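Local coordinates for protein elongation factor 1-gamma 1 (PDB 1NHY) that serves as a subunit of the eukaryotic elongation factor 1 complex in translation, its GST-like N-terminal domain mediating interaction with the exchange-factor subunit and perhaps dimerization of the complex, at residues 41-53 with 59-73. Residues are numbered along the deposited sequence; the frame is centred on the assembly and turned at random.
Sequences ARDFPLKKVPAFV and KLTEAMAINYYLVKL
Phe52 and Leu60 form a hydrogen-bonded antiparallel pair that satisfies all four of their backbone groups: Phe52 N donates to Leu60 O at 2.9 Å, nearly straight at 177°, and Leu60 N returns a more bent bond (140°) to Phe52 O. At one end of the hairpin, Lys59, its aliphatic chain stretched out past Phe44, lays NZ 3.4 Å from Asp43 O, a weak bond; the Asp43 carboxylate is instead held by Tyr7. At the other, Lys48 NZ and Glu62 OE2 make a long salt bridge (3.6 Å). Between them the Phe44 ring puts CE1 3.5 Å from Thr61 CG2, while Ala51 CB sits over the centre of one ring face. Shortening this side chain to an alanine is likely to open a gap between Ala51 CB and Thr61 CG2 and leave the Lys59 chain without the ring it lies against. On the other sheet face, Phe52, its CG anti to the backbone N, reaches Tyr69 CE2 through CE2, the planes inclined at 45°. Cis-Pro50, a hallmark of the thioredoxin-like GST N-terminal domain, meets Ile66. Strand 59-61 is the outermost strand of the four-stranded sheet, next to 51-53, with helices 63-73 and 37-43 on opposite faces.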
loop_
_atom_site.group_PDB
_atom_site.type_symbol
_atom_site.label_atom_id
_atom_site.label_comp_id
_atom_site.label_asym_id
_atom_site.label_seq_id
_atom_site.Cartn_x
_atom_site.Cartn_y
_atom_site.Cartn_z
ATOM N N ALA A 41 -11.384 -21.495 -1.575
ATOM C CA ALA A 41 -10.585 -22.562 -2.164
ATOM C C ALA A 41 -11.112 -22.895 -3.557
ATOM O O ALA A 41 -10.340 -23.033 -4.504
ATOM C CB ALA A 41 -10.622 -23.795 -1.273
ATOM N N ARG A 42 -12.429 -23.015 -3.678
ATOM C CA ARG A 42 -13.039 -23.320 -4.965
ATOM C C ARG A 42 -12.703 -22.265 -6.030
ATOM O O ARG A 42 -12.526 -22.596 -7.197
ATOM C CB ARG A 42 -14.569 -23.445 -4.813
ATOM C CG ARG A 42 -15.341 -23.267 -6.119
ATOM C CD ARG A 42 -16.854 -23.419 -5.967
ATOM N NE ARG A 42 -17.533 -23.013 -7.204
ATOM C CZ ARG A 42 -18.817 -23.236 -7.488
ATOM N NH1 ARG A 42 -19.594 -23.874 -6.619
ATOM N NH2 ARG A 42 -19.329 -22.814 -8.642
ATOM N N ASP A 43 -12.605 -20.999 -5.624
ATOM C CA ASP A 43 -12.318 -19.908 -6.547
ATOM C C ASP A 43 -10.836 -19.656 -6.734
ATOM O O ASP A 43 -10.407 -19.221 -7.804
ATOM C CB ASP A 43 -12.983 -18.621 -6.058
ATOM C CG ASP A 43 -14.484 -18.736 -5.987
ATOM O OD1 ASP A 43 -14.996 -19.829 -6.282
ATOM O OD2 ASP A 43 -15.155 -17.742 -5.642
ATOM N N PHE A 44 -10.053 -19.919 -5.695
ATOM C CA PHE A 44 -8.619 -19.692 -5.772
ATOM C C PHE A 44 -7.830 -20.814 -5.135
ATOM O O PHE A 44 -7.252 -20.658 -4.065
ATOM C CB PHE A 44 -8.269 -18.355 -5.112
ATOM C CG PHE A 44 -8.888 -17.174 -5.793
ATOM C CD1 PHE A 44 -8.163 -16.429 -6.710
ATOM C CD2 PHE A 44 -10.224 -16.852 -5.572
ATOM C CE1 PHE A 44 -8.757 -15.376 -7.395
ATOM C CE2 PHE A 44 -10.828 -15.807 -6.250
ATOM C CZ PHE A 44 -10.098 -15.069 -7.166
ATOM N N PRO A 45 -7.801 -21.977 -5.795
ATOM C CA PRO A 45 -7.077 -23.152 -5.306
ATOM C C PRO A 45 -5.674 -22.837 -4.790
ATOM O O PRO A 45 -5.105 -23.604 -4.022
ATOM C CB PRO A 45 -7.070 -24.068 -6.526
ATOM C CG PRO A 45 -8.440 -23.802 -7.115
ATOM C CD PRO A 45 -8.517 -22.281 -7.050
ATOM N N LEU A 46 -5.111 -21.714 -5.209
ATOM C CA LEU A 46 -3.789 -21.341 -4.731
ATOM C C LEU A 46 -3.929 -20.637 -3.383
ATOM O O LEU A 46 -2.936 -20.187 -2.800
ATOM C CB LEU A 46 -3.127 -20.393 -5.710
ATOM C CG LEU A 46 -3.111 -20.865 -7.158
ATOM C CD1 LEU A 46 -2.749 -19.683 -8.073
ATOM C CD2 LEU A 46 -2.122 -22.009 -7.308
ATOM N N LYS A 47 -5.175 -20.537 -2.911
ATOM C CA LYS A 47 -5.501 -19.894 -1.635
ATOM C C LYS A 47 -4.606 -18.683 -1.326
ATOM O O LYS A 47 -4.084 -18.559 -0.216
ATOM C CB LYS A 47 -5.389 -20.904 -0.491
ATOM C CG LYS A 47 -6.296 -22.102 -0.622
ATOM C CD LYS A 47 -6.105 -23.062 0.540
ATOM C CE LYS A 47 -7.054 -24.248 0.405
ATOM N NZ LYS A 47 -7.138 -25.117 1.630
ATOM N N LYS A 48 -4.433 -17.799 -2.306
ATOM C CA LYS A 48 -3.608 -16.609 -2.143
ATOM C C LYS A 48 -4.500 -15.362 -2.098
ATOM O O LYS A 48 -5.612 -15.357 -2.626
ATOM C CB LYS A 48 -2.616 -16.529 -3.306
ATOM C CG LYS A 48 -1.884 -15.197 -3.416
ATOM C CD LYS A 48 -1.696 -14.762 -4.888
ATOM C CE LYS A 48 -1.277 -13.286 -4.999
ATOM N NZ LYS A 48 -0.058 -12.967 -4.177
ATOM N N VAL A 49 -4.006 -14.296 -1.480
ATOM C CA VAL A 49 -4.782 -13.075 -1.357
ATOM C C VAL A 49 -3.912 -11.848 -1.684
ATOM O O VAL A 49 -2.697 -11.897 -1.501
ATOM C CB VAL A 49 -5.354 -13.016 0.076
ATOM C CG1 VAL A 49 -5.057 -11.695 0.723
ATOM C CG2 VAL A 49 -6.844 -13.300 0.036
ATOM N N PRO A 50 -4.507 -10.747 -2.206
ATOM C CA PRO A 50 -5.903 -10.458 -2.546
ATOM C C PRO A 50 -6.391 -11.291 -3.729
ATOM O O PRO A 50 -5.636 -11.610 -4.658
ATOM C CB PRO A 50 -5.873 -8.968 -2.880
ATOM C CG PRO A 50 -4.738 -8.468 -2.091
ATOM C CD PRO A 50 -3.710 -9.517 -2.325
ATOM N N ALA A 51 -7.675 -11.611 -3.686
ATOM C CA ALA A 51 -8.316 -12.412 -4.705
ATOM C C ALA A 51 -9.662 -11.781 -5.050
ATOM O O ALA A 51 -10.494 -11.538 -4.177
ATOM C CB ALA A 51 -8.519 -13.807 -4.173
ATOM N N PHE A 52 -9.883 -11.506 -6.324
ATOM C CA PHE A 52 -11.155 -10.930 -6.723
ATOM C C PHE A 52 -11.928 -11.835 -7.679
ATOM O O PHE A 52 -11.333 -12.553 -8.482
ATOM C CB PHE A 52 -10.952 -9.591 -7.398
ATOM C CG PHE A 52 -12.237 -8.964 -7.839
ATOM C CD1 PHE A 52 -13.043 -8.296 -6.931
ATOM C CD2 PHE A 52 -12.663 -9.073 -9.159
ATOM C CE1 PHE A 52 -14.256 -7.751 -7.330
ATOM C CE2 PHE A 52 -13.875 -8.529 -9.565
ATOM C CZ PHE A 52 -14.670 -7.867 -8.650
ATOM N N VAL A 53 -13.253 -11.786 -7.596
ATOM C CA VAL A 53 -14.103 -12.593 -8.458
ATOM C C VAL A 53 -15.280 -11.768 -8.898
ATOM O O VAL A 53 -16.096 -11.354 -8.080
ATOM C CB VAL A 53 -14.694 -13.794 -7.744
ATOM C CG1 VAL A 53 -15.443 -14.641 -8.736
ATOM C CG2 VAL A 53 -13.620 -14.583 -7.069
ATOM N N LYS A 59 -11.707 -14.038 -12.781
ATOM C CA LYS A 59 -10.871 -14.120 -11.598
ATOM C C LYS A 59 -9.639 -13.263 -11.794
ATOM O O LYS A 59 -9.202 -13.022 -12.915
ATOM C CB LYS A 59 -10.535 -15.583 -11.286
ATOM C CG LYS A 59 -11.782 -16.344 -10.836
ATOM C CD LYS A 59 -11.565 -17.830 -10.694
ATOM C CE LYS A 59 -12.875 -18.500 -10.293
ATOM N NZ LYS A 59 -12.752 -19.987 -10.148
ATOM N N LEU A 60 -9.096 -12.774 -10.694
ATOM C CA LEU A 60 -7.945 -11.904 -10.770
ATOM C C LEU A 60 -7.259 -11.906 -9.412
ATOM O O LEU A 60 -7.911 -12.072 -8.375
ATOM C CB LEU A 60 -8.422 -10.491 -11.143
ATOM C CG LEU A 60 -7.384 -9.377 -11.063
ATOM C CD1 LEU A 60 -6.238 -9.725 -11.992
ATOM C CD2 LEU A 60 -7.999 -8.026 -11.414
ATOM N N THR A 61 -5.942 -11.735 -9.439
ATOM C CA THR A 61 -5.120 -11.706 -8.242
ATOM C C THR A 61 -4.018 -10.660 -8.383
ATOM O O THR A 61 -3.917 -9.965 -9.398
ATOM C CB THR A 61 -4.462 -13.062 -7.983
ATOM O OG1 THR A 61 -3.734 -13.468 -9.145
ATOM C CG2 THR A 61 -5.516 -14.104 -7.654
ATOM N N GLU A 62 -3.171 -10.584 -7.362
ATOM C CA GLU A 62 -2.090 -9.602 -7.298
ATOM C C GLU A 62 -2.751 -8.271 -6.993
ATOM O O GLU A 62 -3.591 -7.780 -7.751
ATOM C CB GLU A 62 -1.311 -9.526 -8.603
ATOM C CG GLU A 62 -0.719 -10.853 -9.057
ATOM C CD GLU A 62 0.096 -11.584 -7.988
ATOM O OE1 GLU A 62 1.012 -10.962 -7.395
ATOM O OE2 GLU A 62 -0.180 -12.792 -7.764
ATOM N N ALA A 63 -2.385 -7.720 -5.842
ATOM C CA ALA A 63 -2.948 -6.475 -5.367
ATOM C C ALA A 63 -3.064 -5.459 -6.476
ATOM O O ALA A 63 -4.177 -5.115 -6.880
ATOM C CB ALA A 63 -2.107 -5.933 -4.229
HETATM N N MSE A 64 -1.928 -4.996 -6.984
HETATM C CA MSE A 64 -1.935 -4.000 -8.048
HETATM C C MSE A 64 -3.047 -4.216 -9.046
HETATM O O MSE A 64 -3.834 -3.311 -9.313
HETATM C CB MSE A 64 -0.605 -3.989 -8.783
HETATM C CG MSE A 64 0.495 -3.348 -7.987
HETATM SE SE MSE A 64 -0.024 -1.571 -7.369
HETATM C CE MSE A 64 -1.001 -0.959 -8.939
ATOM N N ALA A 65 -3.124 -5.414 -9.600
ATOM C CA ALA A 65 -4.161 -5.697 -10.563
ATOM C C ALA A 65 -5.538 -5.405 -9.980
ATOM O O ALA A 65 -6.301 -4.637 -10.556
ATOM C CB ALA A 65 -4.076 -7.138 -11.004
ATOM N N ILE A 66 -5.858 -6.006 -8.837
ATOM C CA ILE A 66 -7.161 -5.775 -8.233
ATOM C C ILE A 66 -7.427 -4.294 -7.976
ATOM O O ILE A 66 -8.520 -3.791 -8.271
ATOM C CB ILE A 66 -7.307 -6.576 -6.946
ATOM C CG1 ILE A 66 -7.202 -8.059 -7.288
ATOM C CG2 ILE A 66 -8.656 -6.291 -6.307
ATOM C CD1 ILE A 66 -6.793 -8.912 -6.156
ATOM N N ASN A 67 -6.429 -3.594 -7.446
ATOM C CA ASN A 67 -6.577 -2.173 -7.174
ATOM C C ASN A 67 -7.035 -1.436 -8.405
ATOM O O ASN A 67 -8.014 -0.699 -8.371
ATOM C CB ASN A 67 -5.262 -1.586 -6.692
ATOM C CG ASN A 67 -5.004 -1.882 -5.237
ATOM O OD1 ASN A 67 -3.866 -1.826 -4.774
ATOM N ND2 ASN A 67 -6.063 -2.189 -4.500
ATOM N N TYR A 68 -6.323 -1.641 -9.502
ATOM C CA TYR A 68 -6.652 -0.991 -10.770
ATOM C C TYR A 68 -8.046 -1.386 -11.240
ATOM O O TYR A 68 -8.846 -0.540 -11.646
ATOM C CB TYR A 68 -5.632 -1.387 -11.833
ATOM C CG TYR A 68 -5.970 -0.897 -13.222
ATOM C CD1 TYR A 68 -5.690 0.412 -13.620
ATOM C CD2 TYR A 68 -6.586 -1.747 -14.146
ATOM C CE1 TYR A 68 -6.012 0.859 -14.895
ATOM C CE2 TYR A 68 -6.913 -1.309 -15.423
ATOM C CZ TYR A 68 -6.620 -0.008 -15.788
ATOM O OH TYR A 68 -6.928 0.419 -17.059
ATOM N N TYR A 69 -8.324 -2.685 -11.191
ATOM C CA TYR A 69 -9.618 -3.182 -11.602
ATOM C C TYR A 69 -10.708 -2.477 -10.791
ATOM O O TYR A 69 -11.624 -1.867 -11.350
ATOM C CB TYR A 69 -9.706 -4.683 -11.364
ATOM C CG TYR A 69 -10.923 -5.303 -12.008
ATOM C CD1 TYR A 69 -10.870 -5.760 -13.322
ATOM C CD2 TYR A 69 -12.125 -5.444 -11.301
ATOM C CE1 TYR A 69 -11.975 -6.352 -13.925
ATOM C CE2 TYR A 69 -13.235 -6.033 -11.890
ATOM C CZ TYR A 69 -13.148 -6.492 -13.203
ATOM O OH TYR A 69 -14.216 -7.133 -13.787
ATOM N N LEU A 70 -10.607 -2.568 -9.468
ATOM C CA LEU A 70 -11.604 -1.930 -8.628
ATOM C C LEU A 70 -11.770 -0.467 -9.002
ATOM O O LEU A 70 -12.887 0.006 -9.218
ATOM C CB LEU A 70 -11.220 -2.026 -7.161
ATOM C CG LEU A 70 -11.149 -3.450 -6.662
ATOM C CD1 LEU A 70 -10.412 -3.413 -5.347
ATOM C CD2 LEU A 70 -12.538 -4.058 -6.520
ATOM N N VAL A 71 -10.672 0.265 -9.085
ATOM C CA VAL A 71 -10.821 1.673 -9.417
ATOM C C VAL A 71 -11.651 1.883 -10.667
ATOM O O VAL A 71 -12.528 2.737 -10.694
ATOM C CB VAL A 71 -9.490 2.380 -9.644
ATOM C CG1 VAL A 71 -9.753 3.792 -10.120
ATOM C CG2 VAL A 71 -8.691 2.402 -8.356
ATOM N N LYS A 72 -11.373 1.102 -11.707
ATOM C CA LYS A 72 -12.105 1.234 -12.962
ATOM C C LYS A 72 -13.579 0.857 -12.858
ATOM O O LYS A 72 -14.381 1.326 -13.650
ATOM C CB LYS A 72 -11.440 0.389 -14.049
ATOM C CG LYS A 72 -10.058 0.876 -14.478
ATOM C CD LYS A 72 -10.124 2.206 -15.195
ATOM C CE LYS A 72 -8.785 2.548 -15.802
ATOM N NZ LYS A 72 -8.812 3.895 -16.440
ATOM N N LEU A 73 -13.933 0.001 -11.901
ATOM C CA LEU A 73 -15.328 -0.407 -11.716
ATOM C C LEU A 73 -16.172 0.769 -11.281
ATOM O O LEU A 73 -17.386 0.803 -11.490
ATOM C CB LEU A 73 -15.446 -1.460 -10.636
ATOM C CG LEU A 73 -15.278 -2.887 -11.077
ATOM C CD1 LEU A 73 -15.261 -3.747 -9.843
ATOM C CD2 LEU A 73 -16.411 -3.280 -11.996
#